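Local atomic coordinates of pterin-4-alpha-carbinolamine dehydratase MoaB2 (Mycobacterium marinum, PDB entry 3RFQ), a protein that probably takes part in molybdenum cofactor biosynthesis and may bind a molybdopterin-related pterin. Residues A73-I78 with P108-E113. Numbering follows the deposited sequence.
Sequences ADEVDI and PESTRE
Ser-110 fits its small side chain between Glu-75 and Ile-78, and nearly every close approach across this interface involves it. Its OG lies 3.1 Å from Glu-75 O and could donate there, but Val-106 O, four residues earlier in the chain, is also within reach of the same proton, so the cross-helix bond is not settled. That OG is also 3.1 Å from Glu-75 CA and 3.1 Å from Glu-75 CG, which places the hydroxyl against the first turn of helix 75-87. The rotation of Ser-110 keeps OG beside its own backbone N (chi1 -57°), within range of both carbonyls. On the other flank, Ile-78 turns its CB and CG2 toward Ser-110, CG2 packing 3.7 Å from Ser-110 CB, with CD1 near OG. The CA atoms of Glu-75 and Ser-110 come within 5.1 Å, a close backbone approach with only a small side chain between the helices. Glu-75 extends beyond CG toward the Glu-109 side of helix 107-114, OE2 ending 3.9 Å from Glu-109 CB. The two carboxylates do not pair; their planes stand 89° apart, and Arg-79 and Arg-142 form salt bridges with Glu-75 and Glu-109, respectively, which probably eases the like charges. A second shell caps the start of helix 75-87: Asp-74 is its N-cap, OD2 accepting from Asp-77 N at 3.0 Å through the anti lone pair. In this alpha/beta domain, the contact joins the N-terminal turn of helix 75-87, which follows edge strand 63-71, to helix 107-114, which follows strand 92-96, with strand 31-38 lying between those two strands in the sheet.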
loop_
_atom_site.group_PDB
_atom_site.type_symbol
_atom_site.label_atom_id
_atom_site.label_comp_id
_atom_site.label_asym_id
_atom_site.label_seq_id
_atom_site.Cartn_x
_atom_site.Cartn_y
_atom_site.Cartn_z
ATOM N N ALA C 73 25.152 18.879 11.668
ATOM C CA ALA C 73 24.072 19.201 10.734
ATOM C C ALA C 73 24.471 20.463 9.985
ATOM O O ALA C 73 23.912 21.550 10.175
ATOM C CB ALA C 73 22.773 19.388 11.480
ATOM N N ASP C 74 25.483 20.308 9.149
ATOM C CA ASP C 74 26.079 21.406 8.419
ATOM C C ASP C 74 26.301 20.903 6.994
ATOM O O ASP C 74 26.852 19.818 6.778
ATOM C CB ASP C 74 27.402 21.803 9.071
ATOM C CG ASP C 74 28.154 22.842 8.274
ATOM O OD1 ASP C 74 27.868 24.042 8.464
ATOM O OD2 ASP C 74 29.019 22.452 7.451
ATOM N N GLU C 75 25.844 21.706 6.038
ATOM C CA GLU C 75 25.788 21.344 4.628
ATOM C C GLU C 75 27.156 20.985 4.063
ATOM O O GLU C 75 27.295 19.986 3.362
ATOM C CB GLU C 75 25.165 22.500 3.835
ATOM C CG GLU C 75 24.233 22.062 2.722
ATOM C CD GLU C 75 23.406 23.225 2.151
ATOM O OE1 GLU C 75 22.816 24.009 2.947
ATOM O OE2 GLU C 75 23.352 23.352 0.902
ATOM N N VAL C 76 28.164 21.786 4.384
ATOM C CA VAL C 76 29.532 21.549 3.932
ATOM C C VAL C 76 30.115 20.260 4.552
ATOM O O VAL C 76 30.740 19.440 3.849
ATOM C CB VAL C 76 30.422 22.793 4.202
ATOM C CG1 VAL C 76 31.941 22.478 4.063
ATOM C CG2 VAL C 76 30.012 23.942 3.271
ATOM N N ASP C 77 29.887 20.065 5.852
ATOM C CA ASP C 77 30.440 18.891 6.517
ATOM C C ASP C 77 29.800 17.613 5.989
ATOM O O ASP C 77 30.517 16.641 5.700
ATOM C CB ASP C 77 30.382 18.996 8.047
ATOM C CG ASP C 77 31.321 20.096 8.597
ATOM O OD1 ASP C 77 32.208 20.583 7.847
ATOM O OD2 ASP C 77 31.174 20.487 9.784
ATOM N N ILE C 78 28.475 17.632 5.820
ATOM C CA ILE C 78 27.759 16.484 5.279
ATOM C C ILE C 78 28.235 16.197 3.861
ATOM O O ILE C 78 28.586 15.069 3.534
ATOM C CB ILE C 78 26.235 16.679 5.302
ATOM C CG1 ILE C 78 25.744 16.930 6.727
ATOM C CG2 ILE C 78 25.553 15.460 4.733
ATOM C CD1 ILE C 78 24.308 17.434 6.786
ATOM N N PRO C 108 19.223 16.550 2.970
ATOM C CA PRO C 108 18.816 16.404 1.544
ATOM C C PRO C 108 19.470 17.422 0.612
ATOM O O PRO C 108 19.856 17.044 -0.500
ATOM C CB PRO C 108 17.297 16.599 1.572
ATOM C CG PRO C 108 16.913 16.303 3.033
ATOM C CD PRO C 108 18.067 16.825 3.845
ATOM N N GLU C 109 19.590 18.678 1.057
ATOM C CA GLU C 109 20.237 19.740 0.277
ATOM C C GLU C 109 21.713 19.409 0.029
ATOM O O GLU C 109 22.210 19.609 -1.084
ATOM C CB GLU C 109 20.113 21.132 0.951
ATOM C CG GLU C 109 18.717 21.761 0.941
ATOM C CD GLU C 109 17.662 20.820 1.512
ATOM O OE1 GLU C 109 17.779 20.421 2.696
ATOM O OE2 GLU C 109 16.753 20.426 0.750
ATOM N N SER C 110 22.405 18.933 1.066
ATOM C CA SER C 110 23.800 18.462 0.925
ATOM C C SER C 110 23.896 17.289 -0.052
ATOM O O SER C 110 24.816 17.225 -0.882
ATOM C CB SER C 110 24.381 18.013 2.268
ATOM O OG SER C 110 24.332 19.042 3.244
ATOM N N THR C 111 22.953 16.356 0.060
ATOM C CA THR C 111 22.970 15.154 -0.774
ATOM C C THR C 111 22.678 15.469 -2.250
ATOM O O THR C 111 23.364 14.978 -3.145
ATOM C CB THR C 111 22.018 14.101 -0.204
ATOM O OG1 THR C 111 22.448 13.804 1.128
ATOM C CG2 THR C 111 22.012 12.813 -1.057
ATOM N N ARG C 112 21.690 16.312 -2.504
ATOM C CA ARG C 112 21.287 16.620 -3.882
ATOM C C ARG C 112 22.460 17.075 -4.750
ATOM O O ARG C 112 22.534 16.722 -5.922
ATOM C CB ARG C 112 20.209 17.717 -3.894
ATOM C CG ARG C 112 19.466 17.860 -5.229
ATOM C CD ARG C 112 18.267 18.818 -5.085
ATOM N NE ARG C 112 17.211 18.311 -4.189
ATOM C CZ ARG C 112 16.831 18.870 -3.035
ATOM N NH1 ARG C 112 17.407 19.982 -2.583
ATOM N NH2 ARG C 112 15.859 18.315 -2.326
ATOM N N GLU C 113 23.357 17.860 -4.156
ATOM C CA GLU C 113 24.502 18.439 -4.854
ATOM C C GLU C 113 25.479 17.415 -5.396
ATOM O O GLU C 113 26.064 17.609 -6.463
ATOM C CB GLU C 113 25.256 19.386 -3.928
ATOM C CG GLU C 113 24.691 20.768 -3.909
ATOM C CD GLU C 113 24.584 21.353 -5.310
ATOM O OE1 GLU C 113 25.660 21.614 -5.921
ATOM O OE2 GLU C 113 23.425 21.531 -5.784
#